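Local coordinates for periplasmic binding protein (Roseiflexus sp., PDB 5Y8B) that probably binds heme in the periplasm and passes it on to a membrane transporter for uptake, at residues S34-P39 with A237-Y242; A196-V201 with A229-R234. One frame throughout, in Å; residues are numbered along the deposited sequence.

How the contacts relate
Contact 1 joins the two lobes: the loop of 34-39 follows a strand of the four-stranded parallel sheet, and 237-242 leads from the other lobe's mixed sheet into a short helix. It is a small surface contact of side-chain packing, with one buried leucine at its middle. Contact 2, about 25 Å away between centres, lies within the mixed-sheet lobe and is partly buried, with a backbone hydrogen bond and close packing against carbonyl oxygens between its segments. The contacts share an element only through sequence: 229-234 runs into strand 235-238, whose far end starts 237-242. One strand thus links the lobe's outer end to the interlobe face.

Contact 1: residues S34-P39 with A237-Y242; sequences SATYPP and ALDDLY
With its CG turned opposite the backbone N (chi1 -176°), Leu-241 reaches out from the first turn of helix 240-244 to the 34-39 loop, while Thr-36 has its OG1 between its own backbone N and carbonyl carbon (chi1 52°), which brings the hydroxyl to the leucine. The CD2 branch does nearly all the touching. Leu-241 CD2 sits 3.5 Å from Ser-34 O and, at the same distance of 3.5 Å, from Thr-36 OG1, the side chains of Thr-36 and Leu-241 sliding past each other in opposite directions. Beyond them Leu-241 CD2 lies 4.0 Å from Tyr-37 CB, the apolar part of the contact. The tyrosine ring leads off from there, one face met by CB of Pro-38, whose preceding peptide bond is cis, and it makes a cation-pi contact with Arg-249.

The loop holds its own shape. Ala-35 centres an inverse gamma turn, closed by a weak bond of 3.0 Å from Thr-36 N to Ser-34 O, so the oxygen beside the leucine methyl already has a partner. Ser-34 OG bonds to Asp-32 and to the backbone N of Gly-13.

On the other segment, Asp-239 is the N-cap of the helix: its OD1 accepts a weak but nearly straight bond of 3.5 Å from Tyr-242 N (165°). Asp-239 OD1 also lies 3.8 Å from Thr-36 OG1, too long for a bond. The carboxylate therefore serves the helix start and merely passes the threonine. Glu-17 of helix 13-21 and Arg-249 also touch Leu-241. A loop of one lobe meeting a capped helix start of the other is consistent with the interlobe cleft of two-lobed periplasmic binding proteins, where relatives take up their ligand.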
loop_
_atom_site.group_PDB
_atom_site.type_symbol
_atom_site.label_atom_id
_atom_site.label_comp_id
_atom_site.label_asym_id
_atom_site.label_seq_id
_atom_site.Cartn_x
_atom_site.Cartn_y
_atom_site.Cartn_z
ATOM N N SER A 34 -5.352 -8.216 -3.724
ATOM C CA SER A 34 -4.261 -7.269 -3.585
ATOM C C SER A 34 -2.924 -7.959 -3.335
ATOM O O SER A 34 -1.898 -7.284 -3.241
ATOM C CB SER A 34 -4.579 -6.266 -2.475
ATOM O OG SER A 34 -4.436 -6.862 -1.195
ATOM N N ALA A 35 -2.939 -9.292 -3.211
ATOM C CA ALA A 35 -1.728 -10.071 -2.910
ATOM C C ALA A 35 -0.888 -10.339 -4.156
ATOM O O ALA A 35 -0.946 -11.416 -4.727
ATOM C CB ALA A 35 -2.085 -11.368 -2.210
ATOM N N THR A 36 -0.104 -9.348 -4.569
ATOM C CA THR A 36 0.629 -9.421 -5.848
ATOM C C THR A 36 2.140 -9.688 -5.698
ATOM O O THR A 36 2.875 -9.660 -6.697
ATOM C CB THR A 36 0.391 -8.152 -6.711
ATOM O OG1 THR A 36 0.673 -6.977 -5.936
ATOM C CG2 THR A 36 -1.068 -8.079 -7.218
ATOM N N TYR A 37 2.597 -9.944 -4.466
ATOM C CA TYR A 37 4.017 -10.223 -4.196
ATOM C C TYR A 37 4.234 -11.382 -3.193
ATOM O O TYR A 37 3.640 -11.355 -2.114
ATOM C CB TYR A 37 4.777 -8.954 -3.730
ATOM C CG TYR A 37 6.282 -9.143 -3.800
ATOM C CD1 TYR A 37 6.991 -9.754 -2.744
ATOM C CD2 TYR A 37 6.997 -8.757 -4.954
ATOM C CE1 TYR A 37 8.372 -9.968 -2.835
ATOM C CE2 TYR A 37 8.369 -8.960 -5.055
ATOM C CZ TYR A 37 9.053 -9.564 -3.999
ATOM O OH TYR A 37 10.406 -9.768 -4.113
ATOM N N PRO A 38 5.099 -12.366 -3.502
ATOM C CA PRO A 38 5.877 -12.450 -4.764
ATOM C C PRO A 38 4.991 -12.893 -5.918
ATOM O O PRO A 38 4.229 -13.846 -5.751
ATOM C CB PRO A 38 6.962 -13.505 -4.469
ATOM C CG PRO A 38 6.665 -14.056 -3.114
ATOM C CD PRO A 38 5.336 -13.536 -2.633
ATOM N N PRO A 39 5.068 -12.191 -7.070
ATOM C CA PRO A 39 4.064 -12.374 -8.137
ATOM C C PRO A 39 3.984 -13.814 -8.597
ATOM O O PRO A 39 2.886 -14.355 -8.663
ATOM C CB PRO A 39 4.547 -11.459 -9.275
ATOM C CG PRO A 39 5.599 -10.590 -8.691
ATOM C CD PRO A 39 6.167 -11.305 -7.497
ATOM N N ALA A 237 4.426 6.279 -11.345
ATOM C CA ALA A 237 3.401 5.234 -11.181
ATOM C C ALA A 237 3.984 4.000 -10.511
ATOM O O ALA A 237 4.937 3.390 -11.016
ATOM C CB ALA A 237 2.772 4.864 -12.519
ATOM N N LEU A 238 3.431 3.659 -9.356
ATOM C CA LEU A 238 3.859 2.478 -8.618
ATOM C C LEU A 238 2.661 1.575 -8.406
ATOM O O LEU A 238 1.536 2.050 -8.395
ATOM C CB LEU A 238 4.508 2.874 -7.282
ATOM C CG LEU A 238 5.820 3.669 -7.374
ATOM C CD1 LEU A 238 6.137 4.363 -6.060
ATOM C CD2 LEU A 238 7.006 2.816 -7.801
ATOM N N ASP A 239 2.888 0.274 -8.255
ATOM C CA ASP A 239 1.774 -0.613 -7.930
ATOM C C ASP A 239 1.392 -0.399 -6.458
ATOM O O ASP A 239 2.226 0.025 -5.642
ATOM C CB ASP A 239 2.080 -2.080 -8.271
ATOM C CG ASP A 239 2.711 -2.818 -7.136
ATOM O OD1 ASP A 239 1.987 -3.466 -6.345
ATOM O OD2 ASP A 239 3.934 -2.721 -7.013
ATOM N N ASP A 240 0.131 -0.685 -6.141
ATOM C CA ASP A 240 -0.466 -0.253 -4.876
ATOM C C ASP A 240 0.075 -0.944 -3.621
ATOM O O ASP A 240 0.330 -0.282 -2.624
ATOM C CB ASP A 240 -1.989 -0.350 -4.947
ATOM C CG ASP A 240 -2.491 -1.772 -5.022
ATOM O OD1 ASP A 240 -2.136 -2.501 -5.978
ATOM O OD2 ASP A 240 -3.258 -2.153 -4.109
ATOM N N LEU A 241 0.263 -2.262 -3.688
ATOM C CA LEU A 241 0.907 -3.016 -2.629
ATOM C C LEU A 241 2.309 -2.481 -2.265
ATOM O O LEU A 241 2.629 -2.321 -1.091
ATOM C CB LEU A 241 0.979 -4.493 -3.015
ATOM C CG LEU A 241 1.544 -5.462 -1.975
ATOM C CD1 LEU A 241 0.758 -5.350 -0.674
ATOM C CD2 LEU A 241 1.542 -6.879 -2.522
ATOM N N TYR A 242 3.118 -2.208 -3.280
ATOM C CA TYR A 242 4.464 -1.657 -3.117
ATOM C C TYR A 242 4.476 -0.246 -2.504
ATOM O O TYR A 242 5.260 0.015 -1.582
ATOM C CB TYR A 242 5.162 -1.643 -4.477
ATOM C CG TYR A 242 6.644 -1.364 -4.489
ATOM C CD1 TYR A 242 7.532 -2.119 -3.711
ATOM C CD2 TYR A 242 7.171 -0.382 -5.336
ATOM C CE1 TYR A 242 8.902 -1.877 -3.750
ATOM C CE2 TYR A 242 8.548 -0.131 -5.388
ATOM C CZ TYR A 242 9.403 -0.890 -4.602
ATOM O OH TYR A 242 10.754 -0.656 -4.650
#

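Contact 2: residues A196-V201 with A229-R234; sequences AAQPDV and AGRQRR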
loop_
_atom_site.group_PDB
_atom_site.type_symbol
_atom_site.label_atom_id
_atom_site.label_comp_id
_atom_site.label_asym_id
_atom_site.label_seq_id
_atom_site.Cartn_x
_atom_site.Cartn_y
_atom_site.Cartn_z
ATOM N N ALA A 196 -4.097 25.281 -7.405
ATOM C CA ALA A 196 -3.455 25.884 -6.228
ATOM C C ALA A 196 -2.165 25.148 -5.826
ATOM O O ALA A 196 -1.164 25.785 -5.510
ATOM C CB ALA A 196 -4.422 25.945 -5.052
ATOM N N ALA A 197 -2.195 23.813 -5.873
ATOM C CA ALA A 197 -1.078 22.988 -5.418
ATOM C C ALA A 197 0.167 23.139 -6.297
ATOM O O ALA A 197 1.291 23.081 -5.792
ATOM C CB ALA A 197 -1.496 21.528 -5.299
ATOM N N GLN A 198 -0.047 23.360 -7.596
ATOM C CA GLN A 198 1.020 23.357 -8.612
ATOM C C GLN A 198 2.048 22.229 -8.378
ATOM O O GLN A 198 3.245 22.511 -8.211
ATOM C CB GLN A 198 1.702 24.742 -8.714
ATOM C CG GLN A 198 0.837 25.838 -9.339
ATOM C CD GLN A 198 0.435 25.544 -10.786
ATOM O OE1 GLN A 198 1.266 25.574 -11.697
ATOM N NE2 GLN A 198 -0.842 25.258 -10.997
ATOM N N PRO A 199 1.581 20.959 -8.328
ATOM C CA PRO A 199 2.539 19.901 -8.036
ATOM C C PRO A 199 3.628 19.783 -9.100
ATOM O O PRO A 199 3.355 19.927 -10.300
ATOM C CB PRO A 199 1.675 18.625 -7.997
ATOM C CG PRO A 199 0.449 18.955 -8.757
ATOM C CD PRO A 199 0.219 20.415 -8.515
ATOM N N ASP A 200 4.848 19.552 -8.632
ATOM C CA ASP A 200 5.993 19.275 -9.495
ATOM C C ASP A 200 5.917 17.881 -10.091
ATOM O O ASP A 200 6.452 17.631 -11.164
ATOM C CB ASP A 200 7.282 19.435 -8.706
ATOM C CG ASP A 200 7.370 20.780 -8.054
ATOM O OD1 ASP A 200 7.315 21.787 -8.802
ATOM O OD2 ASP A 200 7.455 20.839 -6.801
ATOM N N VAL A 201 5.231 16.985 -9.392
ATOM C CA VAL A 201 5.145 15.589 -9.795
ATOM C C VAL A 201 3.806 14.958 -9.371
ATOM O O VAL A 201 3.293 15.205 -8.271
ATOM C CB VAL A 201 6.445 14.787 -9.416
ATOM C CG1 VAL A 201 6.775 14.867 -7.941
ATOM C CG2 VAL A 201 6.379 13.348 -9.900
ATOM N N ALA A 229 3.942 19.551 -13.183
ATOM C CA ALA A 229 3.940 18.098 -13.464
ATOM C C ALA A 229 3.271 17.742 -14.795
ATOM O O ALA A 229 3.775 16.903 -15.527
ATOM C CB ALA A 229 3.279 17.325 -12.334
ATOM N N GLY A 230 2.121 18.358 -15.073
ATOM C CA GLY A 230 1.391 18.142 -16.319
ATOM C C GLY A 230 2.136 18.638 -17.546
ATOM O O GLY A 230 2.147 17.957 -18.568
ATOM N N ARG A 231 2.765 19.812 -17.436
ATOM C CA ARG A 231 3.528 20.416 -18.541
ATOM C C ARG A 231 4.797 19.636 -18.883
ATOM O O ARG A 231 5.187 19.588 -20.056
ATOM C CB ARG A 231 3.887 21.880 -18.245
ATOM C CG ARG A 231 2.695 22.822 -18.177
ATOM C CD ARG A 231 3.131 24.273 -18.053
ATOM N NE ARG A 231 2.184 25.018 -17.227
ATOM C CZ ARG A 231 2.396 25.383 -15.962
ATOM N NH1 ARG A 231 3.548 25.109 -15.356
ATOM N NH2 ARG A 231 1.452 26.040 -15.299
ATOM N N GLN A 232 5.430 19.053 -17.856
ATOM C CA GLN A 232 6.658 18.253 -17.976
ATOM C C GLN A 232 6.397 16.743 -18.112
ATOM O O GLN A 232 7.352 15.966 -18.236
ATOM C CB GLN A 232 7.575 18.487 -16.767
ATOM C CG GLN A 232 8.251 19.855 -16.708
ATOM C CD GLN A 232 8.653 20.255 -15.288
ATOM O OE1 GLN A 232 9.134 19.429 -14.499
ATOM N NE2 GLN A 232 8.452 21.530 -14.954
ATOM N N ARG A 233 5.121 16.338 -18.083
ATOM C CA ARG A 233 4.711 14.910 -18.091
ATOM C C ARG A 233 5.415 14.141 -16.961
ATOM O O ARG A 233 5.847 12.998 -17.131
ATOM C CB ARG A 233 4.937 14.237 -19.472
ATOM C CG ARG A 233 3.992 14.701 -20.569
ATOM C CD ARG A 233 4.315 14.059 -21.916
ATOM N NE ARG A 233 3.618 12.786 -22.141
ATOM C CZ ARG A 233 2.378 12.659 -22.625
ATOM N NH1 ARG A 233 1.649 13.723 -22.943
ATOM N NH2 ARG A 233 1.855 11.450 -22.792
ATOM N N ARG A 234 5.539 14.799 -15.809
ATOM C CA ARG A 234 6.291 14.249 -14.694
ATOM C C ARG A 234 5.371 13.414 -13.815
ATOM O O ARG A 234 4.769 13.909 -12.857
ATOM C CB ARG A 234 6.993 15.364 -13.934
ATOM C CG ARG A 234 8.109 14.899 -13.021
ATOM C CD ARG A 234 8.972 16.075 -12.591
ATOM N NE ARG A 234 9.922 16.529 -13.617
ATOM C CZ ARG A 234 11.026 15.870 -13.991
ATOM N NH1 ARG A 234 11.351 14.689 -13.455
ATOM N NH2 ARG A 234 11.812 16.393 -14.926
#
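Pro-199 and Ala-229 meet where two neighbouring parallel strands of the mixed sheet, 201-205 and 235-238, are entered from the same end; the chain between them makes a beta-alpha-beta type crossover that includes helix 228-231.

Hydrogen bonding across the contact is backbone to backbone. Ala-229 N donates to Pro-199 O at 3.0 Å (147°), in the carbonyl plane, tying the loop after helix 191-197 to the start of the short helix 228-231. That helix ends in a Schellman motif: Arg-234 N reaches back to Ala-229 O at 2.8 Å, a weak bond joins Arg-233 N to Gly-230 O, and Arg-233 has positive phi.

Asp-200 O is the focus of the packing, with Ala-229 CB 3.4 Å and Arg-234 CD 3.3 Å from Asp-200 O, so the aliphatic part of the arginine lies against the carbonyl. The Asp-200 carboxylate itself turns to the backbone N of His-144. Next along, Val-201 CG2 stands opposite its own backbone N, which lays it 3.4 Å from Arg-234 O, and Val-201 CA makes a CA-H...O contact with the same oxygen. Helix 250-265 supplies Ala-264 against the side chains of Val-201 and Arg-234.

Among the polar side chains the approach is looser. Gln-198 OE1 stands 3.6 Å from Arg-231 NH2, obliquely placed to the guanidinium, while Gln-198 NE2 bonds to the carbonyl oxygens of Ile-195 and Asp-226. Arg-234 is steered from within its own segment: its NE gives a nearly straight bond of 3.1 Å (164°) to Gln-232 OE1, which lies at the guanidinium edge, only 6° out of its plane.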